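Local coordinates for protein putative thiosulfate sulfurtransferase YNJE (Escherichia coli, PDB 2WLR) that transfers the sulfane sulfur of thiosulfate to cyanide, giving thiocyanate and sulfite, as a monomeric periplasmic enzyme built from rhodanese domains, at residues Met273-Met276 with Glu277-Arg280; Ala352-Lys356 with Pro357-Val361; Lys159-Leu162 with Ile163-Pro167. One frame throughout, in Å; residues are numbered along the deposited sequence.

Contact 1 (Met273-Met276 with Glu277-Arg280); sequences MLDM and EQAR
Q278 reaches back along the chain to D275 and L274, and each part of its side chain finds something there. CB rests against D275 OD1 and D275 O, and CG packs closer, 3.3 Å from D275 OD1. CG stands anti to the carbonyl carbon (chi1 -69°) and the chain runs on extended, which carries CD past the carboxylate to the backbone beyond. At the tip, OE1 takes the N-H of D275 in its carbonyl plane, D275 N to Q278 OE1 2.9 Å, and lies 3.4 Å from L274 CA, while NE2 donates to a water that also bonds M273 O. D275 repays the bond: its OD1 accepts from Q278 N at 2.9 Å, met nearly head-on. This exchange is a capping box, with D275 as N-cap of helix 276-280 just after the edge strand 273-274 of a rhodanese domain. Aspartate suits the place because its short carboxylate can turn forward onto an N-H of the first helical turn; glutamine is long enough to return the grip. D275 O accepts from A279 N at 3.0 Å, starting the helical bonding, and the small A279 tucks its CB against D275 O and M276 O. R280 holds E277 side-on, NE to OE1 and NH2 to OE2 both 2.9 Å, with the oxygens close to the guanidinium plane. M276, a selenomethionine, runs alongside this salt bridge, its CG 4.1 Å from R280 NH2.

Contact 2 (Ala352-Lys356 with Pro357-Val361); sequences AWNIK and PEQQV
Between K356 and Q359 the chain makes a type I beta turn, closed by Q359 N to K356 O at 3.1 Å, in the connection from helix 343-351 to strand 360-363 of a rhodanese domain. Just before it, N354 has the positive phi of the C-prime residue in the Schellman motif that ends the helix, a conformation asparagine tolerates well. The close-fitting side belongs to the buried Q359. Its chain is extended beyond CG (chi2 172°), laying the amide along the backbone it has just left: NE2 donates to N354 O at 2.9 Å, and OE1 accepts from K356 N at 3.0 Å from above the carbonyl plane. S289 OG also bonds OE1 and Q286 O also takes NE2, so a buried amide with both a donor and an acceptor is satisfied at each end. Below it the branched I355 and V361 face the strand 288-292, meeting each other only lightly, I355 CG2 to V361 CG1 4.3 Å. The outer side is looser. P357, whose ring fits the second position of the turn, and E358 are exposed, and K356 and E358 run alongside each other in a common direction. Their opposite charges may attract weakly, but K356 NZ stands 5.4 Å from E358 OE2, with no salt bridge. What touches there is the aliphatic part of the lysine: K356 CB lies 3.6 Å from E358 OE1.

Contact 3 (Lys159-Leu162 with Ile163-Pro167); sequences KLYL and ISHIP
L160 O is gripped by two backbone donors of the following turn. S164 N comes in almost straight at 3.1 Å (171° at the hydrogen), whereas I163 N, at 2.9 Å, bends in from above the carbonyl plane. I163 CB also leans on this oxygen at 3.5 Å, its side chain remaining largely on the exposed side of the turn, as L160 does. From here the chain leaves the short helix 160-163 and passes through a loop to strand 170-173, the edge strand of the parallel sheet in the second rhodanese domain. The buried side of that exit is occupied by an aromatic pair. Y161 CG lies anti to the backbone N (chi1 174°), which swings the phenol ring forward beneath H165. The imidazole lies over it as an offset stack, centroids 3.6 Å apart and planes only 11° from parallel. H165 CD2 sits over the centre of the phenol ring, while Y161 CZ lies over the imidazole; at the near end H165 CB reaches Y161 CD2 at 3.4 Å. Two flat rings suit this buried place because they can lie face on face while their rims still carry polar atoms. Y161 OH bonds to A169 O, and H165 ND1 donates to I166 O at 3.3 Å, I166 O lying in the imidazole plane while ND1 stands above the plane of that carbonyl. A leucine in place of Y161, lacking the ring and hydroxyl, would probably leave the imidazole freer to turn and A169 O short of a partner. Y171 also meets the tyrosine ring edge-to-face, and E152 of the inner strand 148-154 touches both stacked residues.

Contacts 1 and 2 serve the same parallel sheet: 273-280 leads from its edge strand 273-274 into a helix, while 352-361 leads from a helix into the inner strand 360-363. Their centres lie about 17 Å apart and the two do not touch, the nearest atoms being about 4 Å apart. Contact 3 belongs to another rhodanese domain, its centre about 37 and 39 Å from theirs, and leaves a short helix for the edge strand 170-173. None is wholly core; each pairs buried residues with exposed ones. In contacts 1 and 2 a glutamine returns to the backbone, exposed and partly bonded to water in the first, buried and bonded to protein at both ends of its amide in the second. Contact 3 relies instead on stacked rings.

Contact 1 (Met273-Met276 with Glu277-Arg280)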
loop_
_atom_site.group_PDB
_atom_site.type_symbol
_atom_site.label_atom_id
_atom_site.label_comp_id
_atom_site.label_asym_id
_atom_site.label_seq_id
_atom_site.Cartn_x
_atom_site.Cartn_y
_atom_site.Cartn_z
HETATM N N MSE A 273 3.074 -11.431 13.228
HETATM C CA MSE A 273 3.526 -10.470 14.224
HETATM C C MSE A 273 4.746 -11.018 14.933
HETATM O O MSE A 273 4.793 -12.202 15.285
HETATM C CB MSE A 273 2.456 -10.166 15.267
HETATM C CG MSE A 273 2.693 -8.830 15.978
HETATM SE SE MSE A 273 2.304 -7.263 14.856
HETATM C CE MSE A 273 0.549 -6.928 15.352
ATOM N N LEU A 274 5.746 -10.172 15.110
ATOM C CA LEU A 274 6.924 -10.540 15.871
ATOM C C LEU A 274 6.991 -9.779 17.165
ATOM O O LEU A 274 6.570 -8.621 17.262
ATOM C CB LEU A 274 8.209 -10.282 15.097
ATOM C CG LEU A 274 8.392 -10.955 13.764
ATOM C CD1 LEU A 274 9.857 -10.771 13.344
ATOM C CD2 LEU A 274 8.060 -12.441 13.764
ATOM N N ASP A 275 7.555 -10.453 18.165
ATOM C CA ASP A 275 7.916 -9.820 19.406
ATOM C C ASP A 275 9.382 -9.350 19.362
ATOM O O ASP A 275 10.079 -9.549 18.376
ATOM C CB ASP A 275 7.631 -10.747 20.603
ATOM C CG ASP A 275 8.575 -11.936 20.716
ATOM O OD1 ASP A 275 9.681 -11.981 20.122
ATOM O OD2 ASP A 275 8.193 -12.862 21.482
HETATM N N MSE A 276 9.837 -8.731 20.452
HETATM C CA MSE A 276 11.161 -8.116 20.441
HETATM C C MSE A 276 12.297 -9.087 20.195
HETATM O O MSE A 276 13.224 -8.781 19.451
HETATM C CB MSE A 276 11.413 -7.373 21.734
HETATM C CG MSE A 276 12.741 -6.640 21.754
HETATM SE SE MSE A 276 12.763 -5.283 23.140
HETATM C CE MSE A 276 12.485 -6.490 24.636
ATOM N N GLU A 277 12.242 -10.252 20.822
ATOM C CA GLU A 277 13.321 -11.232 20.659
ATOM C C GLU A 277 13.355 -11.862 19.265
ATOM O O GLU A 277 14.423 -12.092 18.690
ATOM C CB GLU A 277 13.241 -12.275 21.770
ATOM C CG GLU A 277 13.525 -11.678 23.149
ATOM C CD GLU A 277 14.799 -10.828 23.200
ATOM O OE1 GLU A 277 15.874 -11.288 22.737
ATOM O OE2 GLU A 277 14.725 -9.674 23.683
ATOM N N GLN A 278 12.184 -12.072 18.683
ATOM C CA GLN A 278 12.104 -12.550 17.304
ATOM C C GLN A 278 12.661 -11.494 16.341
ATOM O O GLN A 278 13.409 -11.817 15.416
ATOM C CB GLN A 278 10.660 -12.875 16.927
ATOM C CG GLN A 278 10.088 -14.085 17.629
ATOM C CD GLN A 278 8.605 -14.206 17.386
ATOM O OE1 GLN A 278 7.846 -13.266 17.589
ATOM N NE2 GLN A 278 8.193 -15.357 16.931
ATOM N N ALA A 279 12.320 -10.233 16.572
ATOM C CA ALA A 279 12.824 -9.152 15.736
ATOM C C ALA A 279 14.347 -9.054 15.823
ATOM O O ALA A 279 15.030 -8.934 14.801
ATOM C CB ALA A 279 12.178 -7.832 16.136
ATOM N N ARG A 280 14.848 -9.108 17.052
ATOM C CA ARG A 280 16.299 -9.085 17.316
ATOM C C ARG A 280 16.984 -10.167 16.516
ATOM O O ARG A 280 18.081 -9.971 15.980
ATOM C CB ARG A 280 16.568 -9.297 18.812
ATOM C CG ARG A 280 18.024 -9.092 19.184
ATOM C CD ARG A 280 18.318 -9.559 20.608
ATOM N NE ARG A 280 17.376 -9.056 21.606
ATOM C CZ ARG A 280 17.416 -7.838 22.148
ATOM N NH1 ARG A 280 18.354 -6.963 21.789
ATOM N NH2 ARG A 280 16.491 -7.490 23.034
HETATM O O HOH W 1 5.778 -14.841 15.308
HETATM O O HOH W 2 5.268 -13.390 18.415
#

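Contact 2 (Ala352-Lys356 with Pro357-Val361)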
loop_
_atom_site.group_PDB
_atom_site.type_symbol
_atom_site.label_atom_id
_atom_site.label_comp_id
_atom_site.label_asym_id
_atom_site.label_seq_id
_atom_site.Cartn_x
_atom_site.Cartn_y
_atom_site.Cartn_z
ATOM N N ALA A 352 17.853 -1.459 -2.705
ATOM C CA ALA A 352 18.991 -0.547 -2.436
ATOM C C ALA A 352 19.484 -0.611 -0.988
ATOM O O ALA A 352 20.660 -0.300 -0.700
ATOM C CB ALA A 352 18.656 0.880 -2.835
ATOM N N TRP A 353 18.599 -0.976 -0.064
ATOM C CA TRP A 353 18.964 -1.159 1.349
ATOM C C TRP A 353 19.076 -2.642 1.762
ATOM O O TRP A 353 19.015 -2.972 2.949
ATOM C CB TRP A 353 17.975 -0.395 2.229
ATOM C CG TRP A 353 18.376 0.972 2.463
ATOM C CD1 TRP A 353 18.099 2.064 1.683
ATOM C CD2 TRP A 353 19.147 1.450 3.564
ATOM N NE1 TRP A 353 18.630 3.189 2.252
ATOM C CE2 TRP A 353 19.300 2.846 3.395
ATOM C CE3 TRP A 353 19.730 0.837 4.674
ATOM C CZ2 TRP A 353 19.999 3.636 4.319
ATOM C CZ3 TRP A 353 20.429 1.634 5.588
ATOM C CH2 TRP A 353 20.555 3.010 5.394
ATOM N N ASN A 354 19.262 -3.521 0.789
ATOM C CA ASN A 354 19.409 -4.951 1.025
ATOM C C ASN A 354 18.183 -5.614 1.665
ATOM O O ASN A 354 18.284 -6.575 2.439
ATOM C CB ASN A 354 20.687 -5.227 1.851
ATOM C CG ASN A 354 21.172 -6.649 1.700
ATOM O OD1 ASN A 354 20.922 -7.300 0.697
ATOM N ND2 ASN A 354 21.863 -7.156 2.736
ATOM N N ILE A 355 17.014 -5.123 1.275
ATOM C CA ILE A 355 15.729 -5.711 1.658
ATOM C C ILE A 355 15.125 -6.394 0.419
ATOM O O ILE A 355 14.895 -5.749 -0.591
ATOM C CB ILE A 355 14.792 -4.634 2.150
ATOM C CG1 ILE A 355 15.370 -3.880 3.354
ATOM C CG2 ILE A 355 13.386 -5.210 2.472
ATOM C CD1 ILE A 355 14.790 -2.469 3.562
ATOM N N LYS A 356 14.912 -7.697 0.498
ATOM C CA LYS A 356 14.689 -8.514 -0.678
ATOM C C LYS A 356 13.621 -9.568 -0.393
ATOM O O LYS A 356 13.500 -10.009 0.745
ATOM C CB LYS A 356 16.015 -9.183 -1.071
ATOM C CG LYS A 356 17.137 -8.216 -1.400
ATOM C CD LYS A 356 18.456 -8.907 -1.714
ATOM C CE LYS A 356 19.489 -7.863 -2.132
ATOM N NZ LYS A 356 20.832 -8.479 -2.378
ATOM N N PRO A 357 12.826 -9.952 -1.411
ATOM C CA PRO A 357 11.647 -10.767 -1.176
ATOM C C PRO A 357 11.939 -12.176 -0.648
ATOM O O PRO A 357 11.098 -12.790 -0.016
ATOM C CB PRO A 357 10.975 -10.848 -2.556
ATOM C CG PRO A 357 11.960 -10.375 -3.529
ATOM C CD PRO A 357 12.951 -9.533 -2.820
ATOM N N GLU A 358 13.124 -12.692 -0.926
ATOM C CA GLU A 358 13.468 -14.053 -0.484
ATOM C C GLU A 358 13.832 -14.101 1.007
ATOM O O GLU A 358 13.979 -15.183 1.588
ATOM C CB GLU A 358 14.603 -14.633 -1.348
ATOM C CG GLU A 358 15.928 -13.876 -1.280
ATOM C CD GLU A 358 16.119 -12.822 -2.388
ATOM O OE1 GLU A 358 15.121 -12.223 -2.868
ATOM O OE2 GLU A 358 17.292 -12.599 -2.786
ATOM N N GLN A 359 13.959 -12.924 1.621
ATOM C CA GLN A 359 14.285 -12.788 3.035
ATOM C C GLN A 359 13.056 -12.953 3.908
ATOM O O GLN A 359 11.925 -12.765 3.473
ATOM C CB GLN A 359 14.871 -11.406 3.337
ATOM C CG GLN A 359 16.247 -11.127 2.735
ATOM C CD GLN A 359 16.656 -9.668 2.927
ATOM O OE1 GLN A 359 15.807 -8.794 3.111
ATOM N NE2 GLN A 359 17.960 -9.397 2.889
ATOM N N GLN A 360 13.294 -13.268 5.183
ATOM C CA GLN A 360 12.285 -13.075 6.211
ATOM C C GLN A 360 12.361 -11.602 6.547
ATOM O O GLN A 360 13.394 -11.128 7.003
ATOM C CB GLN A 360 12.557 -13.894 7.479
ATOM C CG GLN A 360 11.535 -13.607 8.570
ATOM C CD GLN A 360 11.665 -14.474 9.802
ATOM O OE1 GLN A 360 12.588 -15.258 9.911
ATOM N NE2 GLN A 360 10.701 -14.341 10.741
ATOM N N VAL A 361 11.261 -10.880 6.353
ATOM C CA VAL A 361 11.273 -9.428 6.476
ATOM C C VAL A 361 10.236 -8.998 7.481
ATOM O O VAL A 361 9.085 -9.365 7.349
ATOM C CB VAL A 361 10.959 -8.764 5.113
ATOM C CG1 VAL A 361 10.862 -7.225 5.243
ATOM C CG2 VAL A 361 12.057 -9.131 4.125
#

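Contact 3 (Lys159-Leu162 with Ile163-Pro167)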
loop_
_atom_site.group_PDB
_atom_site.type_symbol
_atom_site.label_atom_id
_atom_site.label_comp_id
_atom_site.label_asym_id
_atom_site.label_seq_id
_atom_site.Cartn_x
_atom_site.Cartn_y
_atom_site.Cartn_z
ATOM N N LYS A 159 -15.363 10.923 13.867
ATOM C CA LYS A 159 -15.346 12.367 13.644
ATOM C C LYS A 159 -15.803 12.621 12.208
ATOM O O LYS A 159 -16.990 12.777 11.951
ATOM C CB LYS A 159 -13.958 12.944 13.952
ATOM C CG LYS A 159 -13.663 13.075 15.480
ATOM C CD LYS A 159 -12.184 13.346 15.762
ATOM C CE LYS A 159 -11.292 12.062 15.643
ATOM N NZ LYS A 159 -11.570 10.946 16.642
ATOM N N LEU A 160 -14.868 12.599 11.263
ATOM C CA LEU A 160 -15.211 12.841 9.867
ATOM C C LEU A 160 -16.243 11.849 9.323
ATOM O O LEU A 160 -17.089 12.221 8.516
ATOM C CB LEU A 160 -13.936 12.821 9.033
ATOM C CG LEU A 160 -13.060 14.050 9.247
ATOM C CD1 LEU A 160 -11.696 13.797 8.576
ATOM C CD2 LEU A 160 -13.763 15.316 8.738
ATOM N N TYR A 161 -16.172 10.601 9.777
ATOM C CA TYR A 161 -17.146 9.577 9.421
ATOM C C TYR A 161 -18.584 10.052 9.639
ATOM O O TYR A 161 -19.445 9.754 8.844
ATOM C CB TYR A 161 -16.906 8.312 10.241
ATOM C CG TYR A 161 -17.936 7.194 10.085
ATOM C CD1 TYR A 161 -19.158 7.227 10.783
ATOM C CD2 TYR A 161 -17.694 6.076 9.288
ATOM C CE1 TYR A 161 -20.077 6.198 10.670
ATOM C CE2 TYR A 161 -18.614 5.046 9.179
ATOM C CZ TYR A 161 -19.833 5.111 9.868
ATOM O OH TYR A 161 -20.732 4.081 9.741
ATOM N N LEU A 162 -18.832 10.788 10.711
ATOM C CA LEU A 162 -20.212 11.246 10.948
ATOM C C LEU A 162 -20.719 12.198 9.851
ATOM O O LEU A 162 -21.927 12.259 9.587
ATOM C CB LEU A 162 -20.326 11.945 12.298
ATOM C CG LEU A 162 -19.987 11.116 13.535
ATOM C CD1 LEU A 162 -20.044 11.985 14.804
ATOM C CD2 LEU A 162 -20.901 9.938 13.648
ATOM N N ILE A 163 -19.816 12.960 9.250
ATOM C CA ILE A 163 -20.166 13.916 8.210
ATOM C C ILE A 163 -20.365 13.200 6.864
ATOM O O ILE A 163 -21.335 13.439 6.164
ATOM C CB ILE A 163 -19.094 15.006 8.088
ATOM C CG1 ILE A 163 -18.886 15.746 9.422
ATOM C CG2 ILE A 163 -19.455 15.989 6.954
ATOM C CD1 ILE A 163 -20.105 16.477 9.918
ATOM N N SER A 164 -19.411 12.348 6.499
ATOM C CA SER A 164 -19.480 11.571 5.259
ATOM C C SER A 164 -18.663 10.287 5.415
ATOM O O SER A 164 -17.570 10.310 5.952
ATOM C CB SER A 164 -18.899 12.375 4.094
ATOM O OG SER A 164 -19.337 11.835 2.872
ATOM N N HIS A 165 -19.223 9.180 4.951
ATOM C CA HIS A 165 -18.533 7.891 4.855
ATOM C C HIS A 165 -19.044 7.094 3.677
ATOM O O HIS A 165 -20.045 7.462 3.020
ATOM C CB HIS A 165 -18.604 7.073 6.155
ATOM C CG HIS A 165 -19.979 6.909 6.724
ATOM N ND1 HIS A 165 -20.838 5.900 6.353
ATOM C CD2 HIS A 165 -20.590 7.578 7.726
ATOM C CE1 HIS A 165 -21.968 6.023 7.046
ATOM N NE2 HIS A 165 -21.830 7.020 7.891
ATOM N N ILE A 166 -18.359 5.995 3.397
ATOM C CA ILE A 166 -18.742 5.128 2.283
ATOM C C ILE A 166 -20.058 4.433 2.656
ATOM O O ILE A 166 -20.215 3.986 3.780
ATOM C CB ILE A 166 -17.610 4.141 1.966
ATOM C CG1 ILE A 166 -16.434 4.909 1.400
ATOM C CG2 ILE A 166 -18.077 3.040 0.994
ATOM C CD1 ILE A 166 -15.234 4.024 1.112
ATOM N N PRO A 167 -21.013 4.384 1.717
ATOM C CA PRO A 167 -22.307 3.784 2.066
ATOM C C PRO A 167 -22.159 2.369 2.575
ATOM O O PRO A 167 -21.429 1.583 1.976
ATOM C CB PRO A 167 -23.060 3.811 0.744
ATOM C CG PRO A 167 -22.478 5.006 0.024
ATOM C CD PRO A 167 -21.030 4.958 0.356
#